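Local atomic coordinates of transmembrane beta-barrels (Synthetic construct, PDB entry 6X9Z), a protein that is a de novo designed eight-stranded transmembrane beta-barrel, probably made to fold in membranes, with no known biochemical function. Residues V40-G43 against L49-L52; V58-K61 against E67-V70. All coordinates share one frame; numbering follows the deposited sequence.

How the contacts relate
Both contacts are antiparallel strand pairings in one closed barrel, and they share strand 49-59. Contact 1 joins the start of that strand to strand 36-45; contact 2 joins its end to strand 66-77. Their centres lie about 22 Å apart, on opposite sides of the centre of the chain, and their atoms do not touch. Each is partly buried, with side chains alternating between the barrel interior and its outer surface. Between its segments, the inner face of contact 1 is apolar, a phenylalanine ring against a glycine, whereas contact 2 sets a serine hydroxyl on a backbone carbonyl. Regular strand pairing runs through contact 1 but gives way in contact 2 to a proline and a loop.

Contact 1: residues V40-G43 against L49-L52; sequences VGYG and LNFL
Gly43 and Phe51 form a hydrogen-bonded antiparallel pair, gripped by two backbone bonds. Gly43 N gives its hydrogen to Phe51 O at 3.1 Å, and Phe51 N returns a bond of 3.1 Å to Gly43 O. Beside this second bond, Asn50 CA comes within 3.4 Å of Gly43 O in a CA-H...O contact. The Phe51 ring then folds back over its partner: Gly43 CA sits over one ring face, 3.9 Å from the centroid, in a CH-pi contact. With chi1 at 64°, Phe51 CG stands between its own backbone N and carbonyl carbon, which swings the ring across to the neighbouring strand. The ring lies where a beta carbon on Gly43 would be. On the other face of the sheet, Tyr42 pairs with Leu52 without hydrogen bonds between them, and both side chains lie on the surface. The Tyr42 ring, its CG anti to the backbone N (chi1 -174°), reaches diagonally across to Asn50 on the partner strand, where the ring and amide planes stand 42° apart. Tyr42 OH approaches Asn50 ND2 to 3.1 Å, but at an angle too poor for a hydrogen bond. Farther out, Phe51 also packs on Val25 and Asp23 of strand 22-31 and on Glu75 and Asn77 of strand 66-77, inside the barrel. Backbone bonds from Tyr42 to Gly26 and from Leu52 to Tyr76 tie the hairpin to the strands flanking it. An aromatic ring laid over a cross-strand glycine is the aromatic rescue of glycine known from beta-sheets, here within a hairpin of an antiparallel transmembrane-type barrel.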
ATOM      1  N   VAL A  40       5.768   3.603   3.523  1.00 34.16           N
ATOM      2  CA  VAL A  40       5.910   3.245   4.925  1.00 35.36           C
ATOM      3  C   VAL A  40       4.509   3.114   5.496  1.00 35.73           C
ATOM      4  O   VAL A  40       3.572   3.790   5.059  1.00 34.89           O
ATOM      5  CB  VAL A  40       6.734   4.278   5.725  1.00 36.31           C
ATOM      6  CG1 VAL A  40       8.156   4.361   5.184  1.00 36.19           C
ATOM      7  CG2 VAL A  40       6.066   5.642   5.673  1.00 35.85           C
ATOM      8  N   GLY A  41       4.365   2.228   6.474  1.00 36.05           N
ATOM      9  CA  GLY A  41       3.066   2.020   7.071  1.00 36.27           C
ATOM     10  C   GLY A  41       3.115   1.185   8.330  1.00 37.53           C
ATOM     11  O   GLY A  41       3.983   0.322   8.483  1.00 39.00           O
ATOM     12  N   TYR A  42       2.191   1.449   9.246  1.00 37.35           N
ATOM     13  CA  TYR A  42       2.043   0.681  10.474  1.00 38.14           C
ATOM     14  C   TYR A  42       0.762  -0.130  10.363  1.00 37.80           C
ATOM     15  O   TYR A  42      -0.296   0.415  10.024  1.00 36.61           O
ATOM     16  CB  TYR A  42       2.009   1.596  11.698  1.00 39.23           C
ATOM     17  CG  TYR A  42       2.001   0.874  13.030  1.00 41.28           C
ATOM     18  CD1 TYR A  42       3.185   0.577  13.693  1.00 42.09           C
ATOM     19  CD2 TYR A  42       0.807   0.496  13.627  1.00 41.71           C
ATOM     20  CE1 TYR A  42       3.177  -0.080  14.914  1.00 44.21           C
ATOM     21  CE2 TYR A  42       0.790  -0.160  14.844  1.00 43.02           C
ATOM     22  CZ  TYR A  42       1.977  -0.443  15.484  1.00 44.19           C
ATOM     23  OH  TYR A  42       1.966  -1.097  16.699  1.00 49.95           O
ATOM     24  N   GLY A  43       0.864  -1.427  10.632  1.00 38.51           N
ATOM     25  CA  GLY A  43      -0.265  -2.309  10.457  1.00 38.08           C
ATOM     26  C   GLY A  43      -0.524  -3.175  11.669  1.00 38.21           C
ATOM     27  O   GLY A  43       0.381  -3.446  12.465  1.00 39.01           O
ATOM     28  N   LEU A  49      -0.517  -9.065  16.249  1.00 38.70           N
ATOM     29  CA  LEU A  49       0.781  -8.996  15.586  1.00 40.06           C
ATOM     30  C   LEU A  49       0.839  -7.640  14.881  1.00 40.83           C
ATOM     31  O   LEU A  49       0.200  -7.460  13.841  1.00 39.80           O
ATOM     32  CB  LEU A  49       0.951 -10.149  14.609  1.00 40.04           C
ATOM     33  CG  LEU A  49       2.237 -10.211  13.782  1.00 43.07           C
ATOM     34  CD1 LEU A  49       3.410 -10.591  14.663  1.00 45.12           C
ATOM     35  CD2 LEU A  49       2.096 -11.196  12.631  1.00 42.91           C
ATOM     36  N   ASN A  50       1.564  -6.698  15.475  1.00 41.49           N
ATOM     37  CA  ASN A  50       1.845  -5.415  14.850  1.00 41.28           C
ATOM     38  C   ASN A  50       3.097  -5.532  13.991  0.87 41.80           C
ATOM     39  O   ASN A  50       3.979  -6.351  14.258  1.00 43.35           O
ATOM     40  CB  ASN A  50       2.047  -4.322  15.901  1.00 42.30           C
ATOM     41  CG  ASN A  50       0.778  -3.994  16.665  1.00 41.21           C
ATOM     42  OD1 ASN A  50      -0.314  -3.966  16.099  1.00 41.21           O
ATOM     43  ND2 ASN A  50       0.921  -3.727  17.958  1.00 42.24           N
ATOM     44  N   PHE A  51       3.177  -4.697  12.956  1.00 40.95           N
ATOM     45  CA  PHE A  51       4.347  -4.726  12.093  1.00 42.11           C
ATOM     46  C   PHE A  51       4.588  -3.352  11.488  1.00 41.68           C
ATOM     47  O   PHE A  51       3.648  -2.620  11.171  1.00 41.02           O
ATOM     48  CB  PHE A  51       4.204  -5.764  10.974  1.00 42.43           C
ATOM     49  CG  PHE A  51       3.090  -5.471  10.017  1.00 41.66           C
ATOM     50  CD1 PHE A  51       3.314  -4.714   8.877  1.00 42.08           C
ATOM     51  CD2 PHE A  51       1.817  -5.956  10.252  1.00 41.20           C
ATOM     52  CE1 PHE A  51       2.287  -4.444   7.995  1.00 42.29           C
ATOM     53  CE2 PHE A  51       0.787  -5.692   9.373  1.00 40.78           C
ATOM     54  CZ  PHE A  51       1.021  -4.935   8.242  1.00 40.75           C
ATOM     55  N   LEU A  52       5.865  -3.024  11.328  0.70 42.38           N
ATOM     56  CA  LEU A  52       6.304  -1.830  10.622  1.00 41.87           C
ATOM     57  C   LEU A  52       6.686  -2.239   9.205  1.00 42.00           C
ATOM     58  O   LEU A  52       7.528  -3.126   9.017  0.53 42.80           O
ATOM     59  CB  LEU A  52       7.484  -1.181  11.346  1.00 42.74           C
ATOM     60  CG  LEU A  52       7.777   0.305  11.143  1.00 43.49           C
ATOM     61  CD1 LEU A  52       8.663   0.812  12.272  1.00 44.40           C
ATOM     62  CD2 LEU A  52       8.439   0.558   9.801  1.00 42.30           C
TER

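Contact 2: residues V58-K61 against E67-V70; sequences VSYK and EPYV
Val58 and Val70 open this beta-hairpin of the barrel as a hydrogen-bonded antiparallel pair, with both side chains on the outer surface. Val58 N bonds to Val70 O at 2.9 Å, and Val70 N answers to Val58 O at 3.0 Å. Their side chains touch loosely, Val58 CB against Val70 CG1. Ser59 follows in a non-hydrogen-bonded pair with Tyr69, on the inner face. Its hydroxyl, set anti to the backbone N (chi1 -176°), reaches across to donate to Pro68 O at 2.7 Å, from 33° off the carbonyl plane. Pro68 O thus satisfies the hydroxyl of this buried serine, whose OG also rests against Tyr69 CB. The Tyr69 ring extends away from Ser59, and its OH bonds to Glu103 across the interior. Tyr60 N adds a second, weak bond to Pro68 O. The proline has no N-H to return to Tyr60 O, so regular pairing lapses here; Pro68 CD instead lies 3.0 Å from Tyr60 O. Tyr60 CE2 also meets Pro68 CG at 4.3 Å. Lys61 and Glu67, both extended beyond CG, pass each other at an angle, Lys61 CG lying 4.0 Å from Glu67 CG, which also packs against Tyr60 O and Ser59 OG. With CG and the carboxylate gone, as in an alanine here, the aliphatic part of Lys61 would probably lose its neighbour and its ammonium the nearby negative charge. Any attraction between the two is probably weak, for Lys61 NZ stays 4.9 Å from Glu67 OE1, too far for a salt bridge.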
ATOM      1  N   VAL A  58       6.964   0.812  -8.308  1.00 31.01           N
ATOM      2  CA  VAL A  58       6.779   1.609  -9.512  1.00 30.90           C
ATOM      3  C   VAL A  58       5.299   1.925  -9.660  1.00 31.09           C
ATOM      4  O   VAL A  58       4.433   1.122  -9.295  1.00 30.51           O
ATOM      5  CB  VAL A  58       7.319   0.875 -10.758  1.00 30.92           C
ATOM      6  CG1 VAL A  58       7.441   1.835 -11.934  1.00 31.78           C
ATOM      7  CG2 VAL A  58       8.652   0.231 -10.447  1.00 30.84           C
ATOM      8  N   SER A  59       5.007   3.113 -10.187  1.00 30.70           N
ATOM      9  CA  SER A  59       3.626   3.522 -10.392  1.00 30.81           C
ATOM     10  C   SER A  59       3.570   4.575 -11.490  1.00 31.63           C
ATOM     11  O   SER A  59       4.494   5.377 -11.634  1.00 31.47           O
ATOM     12  CB  SER A  59       3.012   4.071  -9.100  1.00 30.78           C
ATOM     13  OG  SER A  59       1.639   4.373  -9.279  1.00 31.12           O
ATOM     14  N   TYR A  60       2.485   4.554 -12.258  1.00 31.45           N
ATOM     15  CA  TYR A  60       2.214   5.561 -13.271  1.00 31.65           C
ATOM     16  C   TYR A  60       0.706   5.717 -13.381  1.00 31.46           C
ATOM     17  O   TYR A  60      -0.061   4.944 -12.801  1.00 31.19           O
ATOM     18  CB  TYR A  60       2.824   5.193 -14.630  1.00 31.88           C
ATOM     19  CG  TYR A  60       2.075   4.121 -15.403  1.00 32.32           C
ATOM     20  CD1 TYR A  60       1.415   4.425 -16.593  1.00 32.08           C
ATOM     21  CD2 TYR A  60       2.033   2.809 -14.948  1.00 32.11           C
ATOM     22  CE1 TYR A  60       0.735   3.449 -17.310  1.00 31.58           C
ATOM     23  CE2 TYR A  60       1.356   1.827 -15.656  1.00 32.12           C
ATOM     24  CZ  TYR A  60       0.713   2.149 -16.835  1.00 32.12           C
ATOM     25  OH  TYR A  60       0.043   1.167 -17.535  1.00 32.20           O
ATOM     26  N   LYS A  61       0.286   6.725 -14.135  1.00 31.70           N
ATOM     27  CA  LYS A  61      -1.126   7.046 -14.302  1.00 31.98           C
ATOM     28  C   LYS A  61      -1.556   6.668 -15.714  1.00 32.69           C
ATOM     29  O   LYS A  61      -1.020   7.193 -16.695  0.86 32.59           O
ATOM     30  CB  LYS A  61      -1.378   8.523 -14.021  1.00 32.33           C
ATOM     31  CG  LYS A  61      -1.051   8.935 -12.600  1.00 32.39           C
ATOM     32  CD  LYS A  61      -1.291  10.421 -12.375  1.00 33.86           C
ATOM     33  CE  LYS A  61      -0.892  10.819 -10.962  1.00 33.60           C
ATOM     34  NZ  LYS A  61      -0.970  12.283 -10.731  1.00 34.29           N
ATOM     35  N   GLU A  67      -4.554   4.866 -11.487  1.00 31.30           N
ATOM     36  CA  GLU A  67      -3.121   4.935 -11.211  1.00 30.67           C
ATOM     37  C   GLU A  67      -2.651   3.575 -10.715  1.00 31.44           C
ATOM     38  O   GLU A  67      -2.674   3.292  -9.510  1.00 29.83           O
ATOM     39  CB  GLU A  67      -2.799   6.029 -10.192  1.00 30.73           C
ATOM     40  CG  GLU A  67      -1.319   6.094  -9.840  1.00 30.82           C
ATOM     41  CD  GLU A  67      -0.964   7.257  -8.937  1.00 31.19           C
ATOM     42  OE1 GLU A  67      -1.876   7.973  -8.475  1.00 31.57           O
ATOM     43  OE2 GLU A  67       0.243   7.458  -8.689  1.00 32.31           O
ATOM     44  N   PRO A  68      -2.222   2.701 -11.621  1.00 30.76           N
ATOM     45  CA  PRO A  68      -1.735   1.384 -11.205  1.00 30.06           C
ATOM     46  C   PRO A  68      -0.389   1.490 -10.506  1.00 31.03           C
ATOM     47  O   PRO A  68       0.364   2.447 -10.689  1.00 30.23           O
ATOM     48  CB  PRO A  68      -1.608   0.614 -12.525  1.00 30.35           C
ATOM     49  CG  PRO A  68      -2.354   1.438 -13.550  1.00 30.49           C
ATOM     50  CD  PRO A  68      -2.250   2.847 -13.084  1.00 30.69           C
ATOM     51  N   TYR A  69      -0.085   0.476  -9.697  1.00 29.70           N
ATOM     52  CA  TYR A  69       1.204   0.423  -9.027  1.00 30.37           C
ATOM     53  C   TYR A  69       1.539  -1.022  -8.691  1.00 30.73           C
ATOM     54  O   TYR A  69       0.650  -1.855  -8.493  1.00 30.34           O
ATOM     55  CB  TYR A  69       1.226   1.284  -7.752  1.00 30.34           C
ATOM     56  CG  TYR A  69       0.328   0.792  -6.642  1.00 30.31           C
ATOM     57  CD1 TYR A  69       0.820  -0.043  -5.647  1.00 31.19           C
ATOM     58  CD2 TYR A  69      -1.010   1.162  -6.585  1.00 30.60           C
ATOM     59  CE1 TYR A  69       0.008  -0.501  -4.630  1.00 31.96           C
ATOM     60  CE2 TYR A  69      -1.833   0.707  -5.567  1.00 31.22           C
ATOM     61  CZ  TYR A  69      -1.315  -0.125  -4.594  1.00 31.90           C
ATOM     62  OH  TYR A  69      -2.125  -0.580  -3.581  1.00 32.74           O
ATOM     63  N   VAL A  70       2.834  -1.308  -8.661  1.00 30.57           N
ATOM     64  CA  VAL A  70       3.368  -2.541  -8.101  1.00 31.27           C
ATOM     65  C   VAL A  70       4.388  -2.132  -7.050  1.00 31.61           C
ATOM     66  O   VAL A  70       5.080  -1.121  -7.208  1.00 31.30           O
ATOM     67  CB  VAL A  70       3.991  -3.456  -9.181  1.00 31.15           C
ATOM     68  CG1 VAL A  70       5.135  -2.757  -9.895  1.00 31.15           C
ATOM     69  CG2 VAL A  70       4.447  -4.793  -8.585  1.00 31.17           C
TER